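Local coordinates for protein protease Do-like 2, chloroplastic (Arabidopsis thaliana, PDB 4FLN) that is a chloroplast serine protease of the Deg family that makes the primary cleavage of the photodamaged D1 protein of photosystem II, at residues S63-K68 against V379-S384; P386-E391 against T402-S407; L423-N428 against N483-C488; L465-E470 against A475-E480. All coordinates share one frame; numbering follows the deposited sequence.

Contact 1. Residues S63-K68 against V379-S384; sequences SLPWQK and VFTPLS
Two methyl groups on the strand at 379-384 are set by their first torsions to meet the loop 63-68: Val379 CG1 stands anti to its own nitrogen (chi1 167°), while Thr381 turns OG1 in between N and C (chi1 38°) and thereby swings CG2 to the nitrogen side, facing the loop. The two residues lie on one face of the strand, with Phe380 pointing the other way between them. Thr381 CG2 meets Pro65 CG tip to tip at 3.4 Å, so a threonine methyl and the bend of a proline ring make the first half of the contact. In the second half Val379 CG1 approaches the rim of the Trp66 indole, within its plane and 4.0 Å from CZ3, and the two side chains cross at about a right angle. One face of the indole is taken by its near neighbour Leu64, whose CB sits 3.7 Å above the ring plane toward the rim. A backbone bond from Gln67 N to Leu64 O (3.2 Å) ties the loop back on itself around Pro65 and Trp66. Tyr372 joins both halves: it meets the indole edge-to-face and touches Pro65 and Thr381 as well. The interface is thus wholly apolar across the two segments. It is a domain-to-domain contact, in which a loop between the first two strands of the trypsin-like barrel, probably the counterpart of loop LA in HtrA proteases, reaches out to a strand of the second PDZ domain.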
loop_
_atom_site.group_PDB
_atom_site.type_symbol
_atom_site.label_atom_id
_atom_site.label_comp_id
_atom_site.label_asym_id
_atom_site.label_seq_id
_atom_site.Cartn_x
_atom_site.Cartn_y
_atom_site.Cartn_z
ATOM N N SER B 63 0.341 -16.993 -23.648
ATOM C CA SER B 63 1.399 -16.082 -24.043
ATOM C C SER B 63 2.391 -16.808 -24.934
ATOM O O SER B 63 2.791 -16.297 -25.978
ATOM C CB SER B 63 2.094 -15.530 -22.803
ATOM O OG SER B 63 1.162 -14.883 -21.951
ATOM N N LEU B 64 2.775 -18.010 -24.521
ATOM C CA LEU B 64 3.633 -18.870 -25.331
ATOM C C LEU B 64 2.903 -20.195 -25.594
ATOM O O LEU B 64 3.045 -21.139 -24.815
ATOM C CB LEU B 64 4.947 -19.143 -24.592
ATOM C CG LEU B 64 5.657 -17.978 -23.889
ATOM C CD1 LEU B 64 6.554 -18.490 -22.764
ATOM C CD2 LEU B 64 6.450 -17.128 -24.872
ATOM N N PRO B 65 2.095 -20.270 -26.671
ATOM C CA PRO B 65 1.259 -21.476 -26.703
ATOM C C PRO B 65 1.836 -22.710 -27.403
ATOM O O PRO B 65 1.060 -23.459 -27.998
ATOM C CB PRO B 65 0.063 -21.000 -27.521
ATOM C CG PRO B 65 0.673 -20.032 -28.503
ATOM C CD PRO B 65 1.775 -19.332 -27.761
ATOM N N TRP B 66 3.136 -22.957 -27.276
ATOM C CA TRP B 66 3.736 -24.254 -27.578
ATOM C C TRP B 66 4.025 -24.921 -26.246
ATOM O O TRP B 66 4.546 -26.028 -26.191
ATOM C CB TRP B 66 5.011 -24.100 -28.407
ATOM C CG TRP B 66 5.832 -22.951 -27.951
ATOM C CD1 TRP B 66 6.777 -22.961 -26.974
ATOM C CD2 TRP B 66 5.756 -21.603 -28.427
ATOM N NE1 TRP B 66 7.308 -21.704 -26.818
ATOM C CE2 TRP B 66 6.695 -20.851 -27.698
ATOM C CE3 TRP B 66 4.988 -20.959 -29.403
ATOM C CZ2 TRP B 66 6.887 -19.487 -27.911
ATOM C CZ3 TRP B 66 5.181 -19.612 -29.615
ATOM C CH2 TRP B 66 6.123 -18.888 -28.871
ATOM N N GLN B 67 3.701 -24.200 -25.176
ATOM C CA GLN B 67 4.050 -24.585 -23.812
ATOM C C GLN B 67 2.815 -24.714 -22.932
ATOM O O GLN B 67 1.727 -24.221 -23.256
ATOM C CB GLN B 67 4.972 -23.546 -23.163
ATOM C CG GLN B 67 6.440 -23.628 -23.531
ATOM C CD GLN B 67 7.300 -22.666 -22.710
ATOM O OE1 GLN B 67 6.849 -22.108 -21.704
ATOM N NE2 GLN B 67 8.544 -22.473 -23.141
ATOM N N LYS B 68 3.002 -25.374 -21.800
ATOM C CA LYS B 68 1.951 -25.481 -20.819
ATOM C C LYS B 68 2.340 -24.759 -19.524
ATOM O O LYS B 68 3.519 -24.545 -19.255
ATOM C CB LYS B 68 1.601 -26.953 -20.599
ATOM C CG LYS B 68 0.949 -27.575 -21.838
ATOM C CD LYS B 68 0.329 -28.935 -21.566
ATOM C CE LYS B 68 -0.725 -29.272 -22.610
ATOM N NZ LYS B 68 -1.890 -28.339 -22.544
ATOM N N VAL B 379 4.985 -14.558 -34.634
ATOM C CA VAL B 379 4.155 -15.513 -33.922
ATOM C C VAL B 379 2.710 -15.038 -33.844
ATOM O O VAL B 379 2.421 -13.978 -33.274
ATOM C CB VAL B 379 4.715 -15.775 -32.512
ATOM C CG1 VAL B 379 3.712 -16.506 -31.662
ATOM C CG2 VAL B 379 6.010 -16.561 -32.608
ATOM N N PHE B 380 1.812 -15.830 -34.427
ATOM C CA PHE B 380 0.383 -15.512 -34.462
ATOM C C PHE B 380 -0.477 -16.432 -33.568
ATOM O O PHE B 380 -0.294 -17.646 -33.555
ATOM C CB PHE B 380 -0.133 -15.581 -35.904
ATOM C CG PHE B 380 0.510 -14.595 -36.838
ATOM C CD1 PHE B 380 0.189 -13.252 -36.779
ATOM C CD2 PHE B 380 1.406 -15.016 -37.801
ATOM C CE1 PHE B 380 0.760 -12.345 -37.644
ATOM C CE2 PHE B 380 1.986 -14.113 -38.670
ATOM C CZ PHE B 380 1.663 -12.774 -38.588
ATOM N N THR B 381 -1.402 -15.844 -32.815
ATOM C CA THR B 381 -2.469 -16.604 -32.154
ATOM C C THR B 381 -3.785 -15.845 -32.217
ATOM O O THR B 381 -3.800 -14.626 -32.440
ATOM C CB THR B 381 -2.198 -16.869 -30.665
ATOM O OG1 THR B 381 -1.579 -15.719 -30.084
ATOM C CG2 THR B 381 -1.322 -18.068 -30.472
ATOM N N PRO B 382 -4.903 -16.561 -32.007
ATOM C CA PRO B 382 -6.189 -15.877 -31.867
ATOM C C PRO B 382 -6.246 -15.152 -30.524
ATOM O O PRO B 382 -5.705 -15.627 -29.524
ATOM C CB PRO B 382 -7.203 -17.023 -31.920
ATOM C CG PRO B 382 -6.463 -18.179 -32.494
ATOM C CD PRO B 382 -5.066 -18.021 -31.995
ATOM N N LEU B 383 -6.864 -13.980 -30.517
ATOM C CA LEU B 383 -7.056 -13.233 -29.295
ATOM C C LEU B 383 -8.092 -13.993 -28.481
ATOM O O LEU B 383 -9.113 -14.441 -29.012
ATOM C CB LEU B 383 -7.564 -11.828 -29.629
ATOM C CG LEU B 383 -7.221 -10.594 -28.786
ATOM C CD1 LEU B 383 -8.465 -9.750 -28.632
ATOM C CD2 LEU B 383 -6.642 -10.940 -27.435
ATOM N N SER B 384 -7.820 -14.162 -27.195
ATOM C CA SER B 384 -8.763 -14.819 -26.304
ATOM C C SER B 384 -8.729 -14.137 -24.945
ATOM O O SER B 384 -7.793 -13.412 -24.631
ATOM C CB SER B 384 -8.441 -16.313 -26.170
ATOM O OG SER B 384 -7.246 -16.531 -25.439
#

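Contact 2. Residues P386-E391 against T402-S407; sequences PLIEEE and TKARYS
Helices 385-391 and 398-406 come nearest at Ile388 and Ala404, whose CA atoms stand 9.2 Å apart, a spacing that side chains can bridge but backbones cannot. Ile388 does most of the bridging. With CG1 beside its nitrogen (chi1 -60°) and the chain then fully extended, its terminal CD1 is carried straight across to the CB of Ala404, 3.9 Å away. The same methyl, Ile388 CD1, lies 4.1 Å from Arg405 NH2. The two side chains approach from opposite directions, and the methyl stands obliquely to the guanidinium group, whose chain bends at chi2 and chi3. The charged end has its true partner next door: Arg405 NH2 forms a salt bridge with Glu385, at the start of the opposing helix. Glu389 OE1 is a further acid in the vicinity, though 4.9 Å from Arg405 NH2 and not in contact. Arg405 also packs against Leu398 of the third subunit. The chemistry is therefore of two kinds: a single methyl-to-methyl contact and, beside it, a salt bridge that holds the arginine end near the isoleucine tip.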
loop_
_atom_site.group_PDB
_atom_site.type_symbol
_atom_site.label_atom_id
_atom_site.label_comp_id
_atom_site.label_asym_id
_atom_site.label_seq_id
_atom_site.Cartn_x
_atom_site.Cartn_y
_atom_site.Cartn_z
ATOM N N PRO B 386 -8.340 -15.512 -21.869
ATOM C CA PRO B 386 -7.184 -16.025 -21.126
ATOM C C PRO B 386 -5.877 -15.355 -21.543
ATOM O O PRO B 386 -5.079 -15.013 -20.670
ATOM C CB PRO B 386 -7.152 -17.498 -21.512
ATOM C CG PRO B 386 -8.558 -17.830 -21.833
ATOM C CD PRO B 386 -9.144 -16.596 -22.456
ATOM N N LEU B 387 -5.661 -15.165 -22.845
ATOM C CA LEU B 387 -4.445 -14.494 -23.314
ATOM C C LEU B 387 -4.333 -13.084 -22.727
ATOM O O LEU B 387 -3.296 -12.698 -22.193
ATOM C CB LEU B 387 -4.398 -14.438 -24.849
ATOM C CG LEU B 387 -3.169 -13.763 -25.469
ATOM C CD1 LEU B 387 -1.921 -14.308 -24.820
ATOM C CD2 LEU B 387 -3.126 -13.989 -26.977
ATOM N N ILE B 388 -5.414 -12.326 -22.848
ATOM C CA ILE B 388 -5.530 -11.020 -22.224
ATOM C C ILE B 388 -5.234 -11.113 -20.725
ATOM O O ILE B 388 -4.365 -10.409 -20.217
ATOM C CB ILE B 388 -6.947 -10.439 -22.453
ATOM C CG1 ILE B 388 -7.217 -10.287 -23.952
ATOM C CG2 ILE B 388 -7.119 -9.112 -21.730
ATOM C CD1 ILE B 388 -8.577 -9.762 -24.280
ATOM N N GLU B 389 -5.936 -11.998 -20.022
ATOM C CA GLU B 389 -5.711 -12.170 -18.587
ATOM C C GLU B 389 -4.221 -12.346 -18.257
ATOM O O GLU B 389 -3.689 -11.712 -17.348
ATOM C CB GLU B 389 -6.512 -13.360 -18.052
ATOM C CG GLU B 389 -7.542 -13.014 -16.980
ATOM C CD GLU B 389 -8.803 -12.359 -17.548
ATOM O OE1 GLU B 389 -8.712 -11.234 -18.091
ATOM O OE2 GLU B 389 -9.889 -12.974 -17.447
ATOM N N GLU B 390 -3.551 -13.201 -19.012
ATOM C CA GLU B 390 -2.179 -13.566 -18.723
ATOM C C GLU B 390 -1.166 -12.475 -19.075
ATOM O O GLU B 390 -0.128 -12.355 -18.422
ATOM C CB GLU B 390 -1.838 -14.857 -19.462
ATOM C CG GLU B 390 -0.481 -15.419 -19.132
ATOM C CD GLU B 390 -0.129 -16.593 -20.006
ATOM O OE1 GLU B 390 0.961 -17.165 -19.819
ATOM O OE2 GLU B 390 -0.943 -16.941 -20.887
ATOM N N GLU B 391 -1.461 -11.690 -20.109
ATOM C CA GLU B 391 -0.579 -10.598 -20.535
ATOM C C GLU B 391 -0.865 -9.347 -19.697
ATOM O O GLU B 391 -0.142 -8.350 -19.763
ATOM C CB GLU B 391 -0.779 -10.307 -22.029
ATOM C CG GLU B 391 0.508 -10.227 -22.851
ATOM C CD GLU B 391 0.823 -11.515 -23.595
ATOM O OE1 GLU B 391 0.498 -11.613 -24.798
ATOM O OE2 GLU B 391 1.404 -12.430 -22.983
ATOM N N THR B 402 -10.688 -2.682 -26.527
ATOM C CA THR B 402 -12.045 -2.334 -26.895
ATOM C C THR B 402 -12.614 -3.374 -27.869
ATOM O O THR B 402 -13.705 -3.906 -27.644
ATOM C CB THR B 402 -12.140 -0.903 -27.466
ATOM O OG1 THR B 402 -11.320 -0.801 -28.632
ATOM C CG2 THR B 402 -11.660 0.104 -26.440
ATOM N N LYS B 403 -11.869 -3.689 -28.928
ATOM C CA LYS B 403 -12.315 -4.717 -29.868
ATOM C C LYS B 403 -12.754 -5.978 -29.135
ATOM O O LYS B 403 -13.753 -6.595 -29.493
ATOM C CB LYS B 403 -11.236 -5.043 -30.896
ATOM C CG LYS B 403 -11.239 -4.085 -32.061
ATOM C CD LYS B 403 -10.714 -4.722 -33.335
ATOM C CE LYS B 403 -11.111 -3.888 -34.552
ATOM N NZ LYS B 403 -10.427 -4.312 -35.815
ATOM N N ALA B 404 -12.021 -6.343 -28.092
ATOM C CA ALA B 404 -12.366 -7.532 -27.330
ATOM C C ALA B 404 -13.603 -7.335 -26.456
ATOM O O ALA B 404 -14.313 -8.291 -26.159
ATOM C CB ALA B 404 -11.185 -7.981 -26.484
ATOM N N ARG B 405 -13.825 -6.113 -25.986
ATOM C CA ARG B 405 -15.005 -5.812 -25.175
ATOM C C ARG B 405 -16.268 -5.481 -25.986
ATOM O O ARG B 405 -17.371 -5.888 -25.621
ATOM C CB ARG B 405 -14.699 -4.692 -24.173
ATOM C CG ARG B 405 -13.462 -4.946 -23.314
ATOM C CD ARG B 405 -13.680 -6.084 -22.326
ATOM N NE ARG B 405 -12.474 -6.889 -22.140
ATOM C CZ ARG B 405 -12.428 -8.022 -21.443
ATOM N NH1 ARG B 405 -13.524 -8.492 -20.853
ATOM N NH2 ARG B 405 -11.286 -8.686 -21.335
ATOM N N TYR B 406 -16.088 -4.698 -27.051
ATOM C CA TYR B 406 -17.196 -4.088 -27.800
ATOM C C TYR B 406 -17.618 -4.744 -29.125
ATOM O O TYR B 406 -18.544 -4.273 -29.786
ATOM C CB TYR B 406 -16.908 -2.596 -28.031
ATOM C CG TYR B 406 -16.913 -1.770 -26.762
ATOM C CD1 TYR B 406 -17.420 -0.477 -26.748
ATOM C CD2 TYR B 406 -16.425 -2.292 -25.573
ATOM C CE1 TYR B 406 -17.429 0.269 -25.586
ATOM C CE2 TYR B 406 -16.431 -1.559 -24.410
ATOM C CZ TYR B 406 -16.932 -0.279 -24.418
ATOM O OH TYR B 406 -16.932 0.449 -23.246
ATOM N N SER B 407 -16.938 -5.805 -29.532
ATOM C CA SER B 407 -17.153 -6.330 -30.879
ATOM C C SER B 407 -17.848 -7.693 -30.937
ATOM O O SER B 407 -17.656 -8.546 -30.072
ATOM C CB SER B 407 -15.837 -6.377 -31.650
ATOM O OG SER B 407 -16.017 -7.060 -32.872
#

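Contact 3. Residues L423-N428 against N483-C488; sequences LANEVN and NSASLC
Asn425 and Val427 aim their side chains at a single methyl, the CB of Ala485, which the helix 483-488 turns toward them. Val427 CG2 lies 3.7 Å from Ala485 CB. Asn425 OD1 lies 3.9 Å from the same Ala485 CB, so a branched aliphatic group and a carboxamide oxygen share one small target. The amide reaches across because its CG stands anti to the backbone nitrogen (chi1 -168°), which extends the side chain away from the loop. With only a methyl on the helix side, the CA atoms of Val427 and Ala485 stand 7.7 Å apart. Behind this front the loop is folded as a type I turn from Asn425 to Asn428, held from inside by the amide of Asn428. Its OD1 receives the N-H of Asn425 at 2.8 Å, through a bent bond of 134°. Its ND2 gives a second bond to Leu423 O, also 2.8 Å, from above that carbonyl plane, and binds Ala376 O besides. On the same helix Ile489, one turn on, touches Asn425, and Ala481, one turn back, meets Val427. The carbonyl of Val427 bonds to Asn264 of the third subunit. Chemically, the two segments meet by van der Waals packing alone, and the polar bonds are spent on the shape of the loop; docking on the helix probably depends on fit, the Asn428 amide being consistent with a second-shell support for the turn.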
loop_
_atom_site.group_PDB
_atom_site.type_symbol
_atom_site.label_atom_id
_atom_site.label_comp_id
_atom_site.label_asym_id
_atom_site.label_seq_id
_atom_site.Cartn_x
_atom_site.Cartn_y
_atom_site.Cartn_z
ATOM N N LEU B 423 10.010 -13.237 -32.918
ATOM C CA LEU B 423 11.261 -13.802 -32.436
ATOM C C LEU B 423 12.365 -13.270 -33.337
ATOM O O LEU B 423 12.429 -13.608 -34.529
ATOM C CB LEU B 423 11.217 -15.324 -32.498
ATOM C CG LEU B 423 9.898 -15.966 -32.091
ATOM C CD1 LEU B 423 9.964 -17.451 -32.319
ATOM C CD2 LEU B 423 9.635 -15.669 -30.645
ATOM N N ALA B 424 13.248 -12.464 -32.752
ATOM C CA ALA B 424 14.189 -11.665 -33.525
ATOM C C ALA B 424 15.050 -12.502 -34.486
ATOM O O ALA B 424 15.465 -13.615 -34.161
ATOM C CB ALA B 424 15.051 -10.842 -32.599
ATOM N N ASN B 425 15.311 -11.951 -35.673
ATOM C CA ASN B 425 16.101 -12.627 -36.699
ATOM C C ASN B 425 16.327 -11.739 -37.925
ATOM O O ASN B 425 15.613 -10.762 -38.138
ATOM C CB ASN B 425 15.430 -13.934 -37.122
ATOM C CG ASN B 425 16.339 -14.810 -37.968
ATOM O OD1 ASN B 425 16.275 -14.799 -39.202
ATOM N ND2 ASN B 425 17.196 -15.577 -37.303
ATOM N N GLU B 426 17.313 -12.096 -38.738
ATOM C CA GLU B 426 17.723 -11.243 -39.846
ATOM C C GLU B 426 16.640 -10.990 -40.906
ATOM O O GLU B 426 16.725 -10.024 -41.662
ATOM C CB GLU B 426 18.999 -11.781 -40.490
ATOM N N VAL B 427 15.632 -11.849 -40.979
ATOM C CA VAL B 427 14.568 -11.647 -41.959
ATOM C C VAL B 427 13.548 -10.612 -41.476
ATOM O O VAL B 427 12.929 -9.901 -42.273
ATOM C CB VAL B 427 13.822 -12.955 -42.272
ATOM C CG1 VAL B 427 13.444 -12.997 -43.737
ATOM C CG2 VAL B 427 14.674 -14.157 -41.905
ATOM N N ASN B 428 13.364 -10.563 -40.161
ATOM C CA ASN B 428 12.380 -9.693 -39.537
ATOM C C ASN B 428 12.901 -8.348 -39.003
ATOM O O ASN B 428 12.181 -7.640 -38.290
ATOM C CB ASN B 428 11.558 -10.449 -38.488
ATOM C CG ASN B 428 12.402 -11.024 -37.366
ATOM O OD1 ASN B 428 13.251 -10.339 -36.788
ATOM N ND2 ASN B 428 12.154 -12.291 -37.037
ATOM N N ASN B 483 11.617 -19.144 -45.211
ATOM C CA ASN B 483 11.645 -20.591 -45.111
ATOM C C ASN B 483 12.996 -21.109 -44.635
ATOM O O ASN B 483 13.061 -21.911 -43.705
ATOM C CB ASN B 483 11.215 -21.220 -46.436
ATOM C CG ASN B 483 9.751 -20.952 -46.751
ATOM O OD1 ASN B 483 9.417 -20.312 -47.748
ATOM N ND2 ASN B 483 8.869 -21.430 -45.883
ATOM N N SER B 484 14.072 -20.627 -45.252
ATOM C CA SER B 484 15.430 -20.984 -44.844
ATOM C C SER B 484 15.665 -20.721 -43.360
ATOM O O SER B 484 16.432 -21.431 -42.707
ATOM C CB SER B 484 16.465 -20.196 -45.653
ATOM O OG SER B 484 16.188 -20.240 -47.041
ATOM N N ALA B 485 15.017 -19.687 -42.833
ATOM C CA ALA B 485 15.234 -19.290 -41.448
ATOM C C ALA B 485 14.436 -20.154 -40.482
ATOM O O ALA B 485 14.750 -20.215 -39.293
ATOM C CB ALA B 485 14.899 -17.812 -41.252
ATOM N N SER B 486 13.423 -20.837 -41.012
ATOM C CA SER B 486 12.475 -21.609 -40.210
ATOM C C SER B 486 13.135 -22.461 -39.119
ATOM O O SER B 486 12.965 -22.188 -37.926
ATOM C CB SER B 486 11.626 -22.495 -41.120
ATOM O OG SER B 486 10.784 -23.342 -40.361
ATOM N N LEU B 487 13.887 -23.486 -39.515
ATOM C CA LEU B 487 14.526 -24.354 -38.527
ATOM C C LEU B 487 15.413 -23.557 -37.563
ATOM O O LEU B 487 15.433 -23.815 -36.357
ATOM C CB LEU B 487 15.320 -25.476 -39.208
ATOM N N CYS B 488 16.129 -22.574 -38.091
ATOM C CA CYS B 488 17.099 -21.836 -37.289
ATOM C C CYS B 488 16.430 -21.031 -36.175
ATOM O O CYS B 488 16.953 -20.934 -35.055
ATOM C CB CYS B 488 17.954 -20.924 -38.182
ATOM S SG CYS B 488 19.144 -19.883 -37.290
#

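Contact 4. Residues L465-E470 against A475-E480; sequences LVFEFE and AVLERE
The Phe467 ring offers its edge to the partner strand: Ala475 O and Leu477 CD1 both lie near its plane, the latter 3.9 Å from CE1. Phe469 likewise presents an edge, with CE2 at 3.8 Å from Ala475 CB. Neither ring stacks on strand 475-478; the ring partners of Phe467 lie on other strands, Phe442 meeting it edge-to-face and Phe380 with planes inclined by about 35°. Phe467, with Leu465, Ala475 and Leu477, occupies one face of an antiparallel pair whose segment axes come within 4.8 Å. Leu465 with Leu477 and Phe467 with Ala475 are hydrogen-bonded pairs, each making two backbone bonds; Phe467 N to Ala475 O, 2.9 Å, is almost straight at 176°. Between them Val466 and Val476 form a non-hydrogen-bonded pair on the reverse face, side by side and pointing the same way, with their CG2 methyls 3.8 Å apart. At the far end the leucine is met by an arginine: Leu465 CD2 touches Arg479 CG at 3.5 Å, the two chains crossing at about a right angle. The methylenes do the packing there, while Arg479 NH1 bonds to Asp462 O. Strand 464-469 is also paired with 437-442 on its other side, whereas 474-478 ends the sheet within this chain and passes straight into helix 479-493, with Glu478 at its N-cap, so that the hairpin joins the PDZ sheet to the long last helix.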
loop_
_atom_site.group_PDB
_atom_site.type_symbol
_atom_site.label_atom_id
_atom_site.label_comp_id
_atom_site.label_asym_id
_atom_site.label_seq_id
_atom_site.Cartn_x
_atom_site.Cartn_y
_atom_site.Cartn_z
ATOM N N LEU B 465 5.816 -11.888 -48.400
ATOM C CA LEU B 465 4.718 -12.082 -47.475
ATOM C C LEU B 465 4.339 -10.706 -46.943
ATOM O O LEU B 465 5.103 -10.089 -46.198
ATOM C CB LEU B 465 5.155 -13.000 -46.330
ATOM C CG LEU B 465 5.548 -14.434 -46.720
ATOM C CD1 LEU B 465 6.071 -15.204 -45.518
ATOM C CD2 LEU B 465 4.378 -15.173 -47.349
ATOM N N VAL B 466 3.167 -10.213 -47.331
ATOM C CA VAL B 466 2.742 -8.880 -46.904
ATOM C C VAL B 466 1.652 -8.918 -45.825
ATOM O O VAL B 466 0.542 -9.375 -46.068
ATOM C CB VAL B 466 2.259 -8.020 -48.099
ATOM C CG1 VAL B 466 1.898 -6.632 -47.632
ATOM C CG2 VAL B 466 3.327 -7.945 -49.166
ATOM N N PHE B 467 1.983 -8.429 -44.635
ATOM C CA PHE B 467 1.041 -8.396 -43.526
ATOM C C PHE B 467 0.613 -6.969 -43.233
ATOM O O PHE B 467 1.434 -6.155 -42.829
ATOM C CB PHE B 467 1.692 -8.976 -42.274
ATOM C CG PHE B 467 2.060 -10.433 -42.394
ATOM C CD1 PHE B 467 3.361 -10.812 -42.705
ATOM C CD2 PHE B 467 1.108 -11.426 -42.180
ATOM C CE1 PHE B 467 3.706 -12.147 -42.808
ATOM C CE2 PHE B 467 1.449 -12.759 -42.287
ATOM C CZ PHE B 467 2.753 -13.120 -42.605
ATOM N N GLU B 468 -0.664 -6.659 -43.433
ATOM C CA GLU B 468 -1.190 -5.361 -43.023
ATOM C C GLU B 468 -1.850 -5.448 -41.656
ATOM O O GLU B 468 -2.771 -6.231 -41.457
ATOM C CB GLU B 468 -2.186 -4.817 -44.045
ATOM C CG GLU B 468 -1.545 -4.375 -45.345
ATOM C CD GLU B 468 -2.568 -4.111 -46.440
ATOM O OE1 GLU B 468 -2.277 -4.436 -47.619
ATOM O OE2 GLU B 468 -3.661 -3.586 -46.115
ATOM N N PHE B 469 -1.389 -4.639 -40.713
ATOM C CA PHE B 469 -1.941 -4.683 -39.364
ATOM C C PHE B 469 -2.932 -3.562 -39.118
ATOM O O PHE B 469 -3.217 -2.766 -40.015
ATOM C CB PHE B 469 -0.829 -4.636 -38.320
ATOM C CG PHE B 469 0.125 -5.776 -38.416
ATOM C CD1 PHE B 469 0.053 -6.827 -37.534
ATOM C CD2 PHE B 469 1.088 -5.806 -39.406
ATOM C CE1 PHE B 469 0.931 -7.880 -37.626
ATOM C CE2 PHE B 469 1.968 -6.860 -39.505
ATOM C CZ PHE B 469 1.887 -7.900 -38.615
ATOM N N GLU B 470 -3.432 -3.504 -37.886
ATOM C CA GLU B 470 -4.512 -2.603 -37.505
ATOM C C GLU B 470 -4.158 -1.130 -37.652
ATOM O O GLU B 470 -4.962 -0.344 -38.146
ATOM C CB GLU B 470 -4.972 -2.902 -36.072
ATOM C CG GLU B 470 -5.992 -1.907 -35.495
ATOM C CD GLU B 470 -7.359 -1.945 -36.182
ATOM O OE1 GLU B 470 -7.488 -2.560 -37.263
ATOM O OE2 GLU B 470 -8.313 -1.350 -35.632
ATOM N N ALA B 475 4.103 -5.107 -42.510
ATOM C CA ALA B 475 5.336 -5.878 -42.451
ATOM C C ALA B 475 5.504 -6.652 -43.740
ATOM O O ALA B 475 4.648 -7.457 -44.101
ATOM C CB ALA B 475 5.312 -6.831 -41.283
ATOM N N VAL B 476 6.604 -6.410 -44.439
ATOM C CA VAL B 476 6.882 -7.176 -45.635
ATOM C C VAL B 476 8.046 -8.099 -45.368
ATOM O O VAL B 476 9.036 -7.698 -44.757
ATOM C CB VAL B 476 7.187 -6.281 -46.853
ATOM C CG1 VAL B 476 7.942 -7.068 -47.907
ATOM C CG2 VAL B 476 5.898 -5.722 -47.433
ATOM N N LEU B 477 7.911 -9.342 -45.819
ATOM C CA LEU B 477 8.968 -10.328 -45.671
ATOM C C LEU B 477 9.152 -11.087 -46.964
ATOM O O LEU B 477 8.211 -11.223 -47.743
ATOM C CB LEU B 477 8.638 -11.296 -44.545
ATOM C CG LEU B 477 8.658 -10.605 -43.188
ATOM C CD1 LEU B 477 7.283 -10.647 -42.553
ATOM C CD2 LEU B 477 9.695 -11.254 -42.304
ATOM N N GLU B 478 10.368 -11.575 -47.190
ATOM C CA GLU B 478 10.665 -12.353 -48.390
ATOM C C GLU B 478 10.420 -13.854 -48.174
ATOM O O GLU B 478 10.996 -14.464 -47.267
ATOM C CB GLU B 478 12.104 -12.106 -48.834
ATOM C CG GLU B 478 12.282 -12.139 -50.330
ATOM C CD GLU B 478 13.716 -12.397 -50.743
ATOM O OE1 GLU B 478 13.920 -13.211 -51.673
ATOM O OE2 GLU B 478 14.631 -11.790 -50.143
ATOM N N ARG B 479 9.572 -14.448 -49.013
ATOM C CA ARG B 479 9.171 -15.849 -48.838
ATOM C C ARG B 479 10.332 -16.824 -48.671
ATOM O O ARG B 479 10.389 -17.561 -47.686
ATOM C CB ARG B 479 8.277 -16.320 -49.989
ATOM C CG ARG B 479 6.793 -16.245 -49.681
ATOM C CD ARG B 479 5.953 -17.028 -50.675
ATOM N NE ARG B 479 6.400 -18.408 -50.777
ATOM C CZ ARG B 479 7.016 -18.910 -51.838
ATOM N NH1 ARG B 479 7.246 -18.149 -52.896
ATOM N NH2 ARG B 479 7.390 -20.178 -51.850
ATOM N N GLU B 480 11.255 -16.827 -49.630
ATOM C CA GLU B 480 12.288 -17.858 -49.667
ATOM C C GLU B 480 13.213 -17.782 -48.455
ATOM O O GLU B 480 13.578 -18.810 -47.878
ATOM C CB GLU B 480 13.079 -17.794 -50.980
#

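How the contacts relate
Along the chain contact 1 closes first, then contact 2, and contact 4 falls between the two segments of contact 3. Contact 1 joins the protease loop to the second PDZ domain; the segments of the others belong to that domain. Contacts 1 and 4 share its sheet and meet where Phe380 and Phe467 touch, their centres about 20 Å apart. Contacts 1 and 2, their centres about 14 Å apart, are joined by probable hydrogen bonds from Ser63 to Glu390 and Glu391. Contacts 3 and 4, with centres about 14 Å apart, share helix 479-493. Contacts 2, 3 and 4 all touch the third subunit, so this domain meets both the protease loop of its own chain and another subunit of the hexamer.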